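Local coordinates for DUF72 domain-containing protein (PDB 1VPQ) that is of unknown function but adopts a TIM-barrel-like fold with a sulfate ion bound near the C-terminal ends of its strands in the crystal, perhaps marking an anion site, at residues 80-85 against 199-204; 120-125 against 174-179. All coordinates share one frame; numbering follows the deposited sequence.

Contact 1: residues 80-85 against 199-204; sequences YFTVKT and YAYFRF. With SO4 (sulfate ion), chain B.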
# COMPACT_ATOMS: atom_id res chain seq x y z
N TYR A 80 -10.65 7.11 4.87
CA TYR A 80 -9.54 6.52 5.61
C TYR A 80 -8.29 6.48 4.77
O TYR A 80 -8.34 6.69 3.56
CB TYR A 80 -9.90 5.10 6.02
CG TYR A 80 -11.18 5.00 6.80
CD1 TYR A 80 -11.21 5.30 8.16
CD2 TYR A 80 -12.36 4.63 6.18
CE1 TYR A 80 -12.39 5.22 8.88
CE2 TYR A 80 -13.55 4.55 6.89
CZ TYR A 80 -13.56 4.84 8.23
OH TYR A 80 -14.73 4.76 8.92
N PHE A 81 -7.17 6.18 5.40
CA PHE A 81 -5.96 5.97 4.63
C PHE A 81 -4.99 5.01 5.30
O PHE A 81 -5.16 4.66 6.47
CB PHE A 81 -5.29 7.32 4.28
CG PHE A 81 -4.83 8.10 5.47
CD1 PHE A 81 -5.73 8.80 6.25
CD2 PHE A 81 -3.47 8.17 5.78
CE1 PHE A 81 -5.29 9.54 7.35
CE2 PHE A 81 -3.02 8.90 6.87
CZ PHE A 81 -3.93 9.58 7.66
N THR A 82 -4.03 4.55 4.51
CA THR A 82 -2.87 3.80 4.99
C THR A 82 -1.62 4.60 4.62
O THR A 82 -1.65 5.42 3.69
CB THR A 82 -2.77 2.42 4.35
OG1 THR A 82 -2.63 2.56 2.93
CG2 THR A 82 -4.01 1.59 4.66
N VAL A 83 -0.54 4.37 5.35
CA VAL A 83 0.66 5.21 5.21
C VAL A 83 1.93 4.36 5.16
O VAL A 83 2.06 3.40 5.92
CB VAL A 83 0.80 6.22 6.38
CG1 VAL A 83 1.78 7.34 6.02
CG2 VAL A 83 -0.52 6.83 6.71
N LYS A 84 2.85 4.74 4.28
CA LYS A 84 4.17 4.12 4.25
C LYS A 84 5.05 4.66 5.38
O LYS A 84 5.05 5.86 5.66
CB LYS A 84 4.86 4.35 2.90
CG LYS A 84 4.44 3.40 1.81
CD LYS A 84 5.40 3.46 0.63
CE LYS A 84 5.17 2.32 -0.35
NZ LYS A 84 6.21 2.29 -1.43
N THR A 85 5.80 3.76 6.03
CA THR A 85 6.83 4.15 7.00
C THR A 85 7.87 5.01 6.30
O THR A 85 7.94 5.00 5.06
CB THR A 85 7.58 2.92 7.61
OG1 THR A 85 8.30 2.24 6.58
CG2 THR A 85 6.63 1.96 8.32
N TYR A 199 -6.48 -8.88 9.54
CA TYR A 199 -6.64 -7.97 8.41
C TYR A 199 -5.90 -8.52 7.19
O TYR A 199 -4.86 -9.18 7.33
CB TYR A 199 -6.11 -6.58 8.77
CG TYR A 199 -6.93 -5.92 9.84
CD1 TYR A 199 -8.11 -5.25 9.52
CD2 TYR A 199 -6.56 -6.00 11.18
CE1 TYR A 199 -8.89 -4.66 10.51
CE2 TYR A 199 -7.34 -5.41 12.18
CZ TYR A 199 -8.50 -4.74 11.84
OH TYR A 199 -9.28 -4.15 12.81
N ALA A 200 -6.46 -8.27 6.01
CA ALA A 200 -5.77 -8.53 4.74
C ALA A 200 -5.40 -7.22 4.08
O ALA A 200 -6.10 -6.21 4.25
CB ALA A 200 -6.62 -9.36 3.81
N TYR A 201 -4.31 -7.24 3.33
CA TYR A 201 -3.79 -6.07 2.65
C TYR A 201 -3.28 -6.53 1.28
O TYR A 201 -2.38 -7.36 1.22
CB TYR A 201 -2.66 -5.45 3.47
CG TYR A 201 -2.32 -4.00 3.15
CD1 TYR A 201 -1.80 -3.62 1.91
CD2 TYR A 201 -2.50 -3.01 4.11
CE1 TYR A 201 -1.47 -2.29 1.65
CE2 TYR A 201 -2.17 -1.69 3.85
CZ TYR A 201 -1.66 -1.33 2.62
OH TYR A 201 -1.34 -0.01 2.38
N PHE A 202 -3.84 -6.00 0.20
CA PHE A 202 -3.40 -6.36 -1.15
C PHE A 202 -2.78 -5.17 -1.84
O PHE A 202 -3.30 -4.07 -1.75
CB PHE A 202 -4.58 -6.81 -2.02
CG PHE A 202 -5.23 -8.05 -1.54
CD1 PHE A 202 -6.06 -8.03 -0.42
CD2 PHE A 202 -5.03 -9.25 -2.20
CE1 PHE A 202 -6.68 -9.19 0.04
CE2 PHE A 202 -5.64 -10.42 -1.75
CZ PHE A 202 -6.47 -10.38 -0.63
N ARG A 203 -1.67 -5.41 -2.54
CA ARG A 203 -1.08 -4.38 -3.39
C ARG A 203 -0.82 -4.92 -4.80
O ARG A 203 -0.16 -5.92 -4.96
CB ARG A 203 0.21 -3.84 -2.76
CG ARG A 203 -0.02 -3.12 -1.44
CD ARG A 203 1.22 -2.36 -1.02
NE ARG A 203 1.37 -1.09 -1.72
CZ ARG A 203 2.52 -0.58 -2.16
NH1 ARG A 203 3.66 -1.24 -2.04
NH2 ARG A 203 2.53 0.60 -2.77
N PHE A 204 -1.36 -4.23 -5.81
CA PHE A 204 -1.21 -4.63 -7.21
C PHE A 204 -0.38 -3.60 -7.96
O PHE A 204 -0.78 -2.45 -8.12
CB PHE A 204 -2.59 -4.77 -7.87
CG PHE A 204 -3.54 -5.68 -7.12
CD1 PHE A 204 -3.13 -6.90 -6.60
CD2 PHE A 204 -4.87 -5.32 -6.97
CE1 PHE A 204 -4.02 -7.73 -5.92
CE2 PHE A 204 -5.77 -6.15 -6.29
CZ PHE A 204 -5.34 -7.35 -5.77
S SO4 B . 6.16 0.20 -4.42
O1 SO4 B . 6.22 -1.10 -3.76
O2 SO4 B . 7.49 0.79 -4.49
O3 SO4 B . 5.65 -0.00 -5.77
O4 SO4 B . 5.30 1.09 -3.65
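Thr82 and Tyr201 reach for each other from opposite strands of the barrel and meet in a hydrogen bond: OG1 of Thr82 donates to OH of Tyr201 across 2.9 Å. The CA atoms of Thr82 and Tyr201 lie 10.2 Å apart, so side chains alone bridge the interior. Tyr201 holds CG anti to its backbone N (chi1 -160°), which sends the ring inward; its OH is also hydrogen-bonded to Glu54, and two partners therefore fix the phenol. The apolar share is small, with CG2 of Thr82 lying obliquely to the ring, 3.8 Å from CE2 of Tyr201. A phenylalanine in place of Tyr201 would probably leave the hydroxyl of Thr82 and the carboxylate of Glu54 without this shared partner.

The charged part gathers round a sulfate, probably from the crystallisation liquor. Sulfate O4 accepts from NZ of Lys84 at 2.7 Å and, at the guanidinium edge, from NH2 of Arg203 at 2.9 Å (N-H...O 160°). NH1 of Arg203 adds a bond to sulfate O1 at 3.1 Å. The two side chains cross at about a right angle, CE of Lys84 lying 4.0 Å from NH2 of Arg203. Salt bridges to Glu155 and Glu54 hold the guanidinium, Gln126 hydrogen-bonds NZ of Lys84, and Tyr220 and Arg157 also hydrogen-bond the anion. Strand 120-126 flanks strand 80-84, strand 176-181 flanks 199-204, and Phe249 of strand 245-250 touches both Thr82 and Tyr201.

Contact 2: residues 120-125 against 174-179; sequences LKMTLA and GITFVV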
# COMPACT_ATOMS: atom_id res chain seq x y z
N LEU A 120 -6.46 6.63 10.27
CA LEU A 120 -5.39 5.72 9.90
C LEU A 120 -5.76 4.28 10.19
O LEU A 120 -5.98 3.91 11.35
CB LEU A 120 -4.10 6.08 10.64
CG LEU A 120 -2.89 5.19 10.32
CD1 LEU A 120 -2.67 5.06 8.82
CD2 LEU A 120 -1.63 5.72 10.98
N LYS A 121 -5.82 3.46 9.14
CA LYS A 121 -6.21 2.05 9.24
C LYS A 121 -5.01 1.10 9.36
O LYS A 121 -5.12 0.04 9.97
CB LYS A 121 -7.05 1.65 8.02
CG LYS A 121 -8.44 2.27 7.97
CD LYS A 121 -9.40 1.64 8.95
CE LYS A 121 -10.84 1.70 8.47
NZ LYS A 121 -11.79 1.21 9.50
N MET A 122 -3.88 1.48 8.77
CA MET A 122 -2.71 0.60 8.68
C MET A 122 -1.45 1.36 8.26
O MET A 122 -1.52 2.31 7.49
CB MET A 122 -2.99 -0.52 7.66
CG MET A 122 -1.95 -1.63 7.55
SD MET A 122 -2.04 -2.90 8.83
CE MET A 122 -3.71 -3.52 8.72
N THR A 123 -0.31 0.93 8.80
CA THR A 123 1.00 1.44 8.37
C THR A 123 1.72 0.37 7.55
O THR A 123 1.72 -0.80 7.92
CB THR A 123 1.85 1.90 9.57
OG1 THR A 123 1.21 3.01 10.20
CG2 THR A 123 3.25 2.33 9.13
N LEU A 124 2.32 0.78 6.44
CA LEU A 124 2.93 -0.15 5.50
C LEU A 124 4.44 -0.03 5.51
O LEU A 124 4.99 1.07 5.32
CB LEU A 124 2.42 0.11 4.08
CG LEU A 124 3.04 -0.73 2.96
CD1 LEU A 124 2.61 -2.19 3.05
CD2 LEU A 124 2.67 -0.15 1.60
N ALA A 125 5.11 -1.16 5.72
CA ALA A 125 6.55 -1.25 5.55
C ALA A 125 6.84 -2.11 4.34
O ALA A 125 6.74 -3.34 4.40
CB ALA A 125 7.19 -1.85 6.81
N GLY A 174 2.07 -10.51 15.03
CA GLY A 174 0.87 -9.77 14.63
C GLY A 174 1.11 -8.73 13.55
O GLY A 174 0.57 -7.62 13.60
N ILE A 175 1.93 -9.09 12.56
CA ILE A 175 2.16 -8.24 11.40
C ILE A 175 1.32 -8.74 10.24
O ILE A 175 1.36 -9.91 9.88
CB ILE A 175 3.64 -8.21 10.99
CG1 ILE A 175 4.49 -7.68 12.15
CG2 ILE A 175 3.83 -7.35 9.74
CD1 ILE A 175 5.98 -7.96 12.02
N THR A 176 0.53 -7.83 9.66
CA THR A 176 -0.33 -8.15 8.53
C THR A 176 0.52 -8.35 7.26
O THR A 176 1.38 -7.53 6.93
CB THR A 176 -1.40 -7.05 8.34
OG1 THR A 176 -2.28 -7.04 9.48
CG2 THR A 176 -2.21 -7.26 7.06
N PHE A 177 0.26 -9.46 6.58
CA PHE A 177 0.97 -9.81 5.36
C PHE A 177 0.39 -9.09 4.13
O PHE A 177 -0.81 -9.16 3.87
CB PHE A 177 0.92 -11.33 5.14
CG PHE A 177 1.53 -11.77 3.84
CD1 PHE A 177 2.90 -11.69 3.64
CD2 PHE A 177 0.73 -12.23 2.81
CE1 PHE A 177 3.46 -12.07 2.44
CE2 PHE A 177 1.28 -12.62 1.61
CZ PHE A 177 2.64 -12.53 1.42
N VAL A 178 1.25 -8.39 3.39
CA VAL A 178 0.85 -7.73 2.16
C VAL A 178 0.85 -8.73 1.00
O VAL A 178 1.90 -9.17 0.55
CB VAL A 178 1.77 -6.56 1.82
CG1 VAL A 178 1.39 -5.95 0.47
CG2 VAL A 178 1.67 -5.51 2.90
N VAL A 179 -0.35 -9.07 0.53
CA VAL A 179 -0.50 -9.95 -0.62
C VAL A 179 -0.25 -9.12 -1.87
O VAL A 179 -0.96 -8.16 -2.14
CB VAL A 179 -1.91 -10.58 -0.71
CG1 VAL A 179 -2.02 -11.47 -1.95
CG2 VAL A 179 -2.24 -11.36 0.56
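Leu124 and Val178 make the tight part of this contact: CD1 of Leu124 presses on CG2 of Val178 at 3.5 Å, closer than usual for two methyl carbons. The side chains cross at about a right angle, and one methyl of each makes the contact. In Leu124, chi1 of 176° swings CG out toward Val178, and chi2 of 69° then brings CD1 onto CG2, although the CA atoms of the two residues are 8.5 Å apart.

The looser part is the pair Met122 and Thr176, whose CA atoms are 9.1 Å apart. The methionine chain bends at chi2 and chi3, bringing its terminal methyl round to the threonine hydroxyl, with CE of Met122 3.9 Å from OG1 of Thr176. This is van der Waals contact, and the hydroxyl finds its polar partner in Thr197. Both pairs are buried; solvent is met farther out, at Gly174, where the chain leaves helix 164-173 with positive phi.

Strand 152-155 lies between the two strands in the parallel sheet. Its Ala153 touches Met122 and Thr176, and its Glu155 meets Val178, while from strand 199-204 Tyr201 packs on Met122 and Arg203 on both Leu124 and Val178.

How the contacts relate
Contacts 1 and 2 have centres about 6 Å apart and share one parallel eight-stranded sheet, in keeping with the TIM-barrel clan. Along the chain, 120-125 and 174-179 both fall between 80-85 and 199-204, so contact 2 forms wholly within the stretch that contact 1 brackets. The strands also pair side by side: Val83 O lies 2.7 Å from Leu124 N, and Tyr201 O lies 2.7 Å from Val179 N, both probable backbone hydrogen bonds. Contact 1 joins strands on opposite sides of the barrel; contact 2 joins their inner neighbours, across strand 152-155. The sulfate bound in contact 1 is about 6 Å from the side chain of Leu124, placing contact 2's apolar packing beside that anion site.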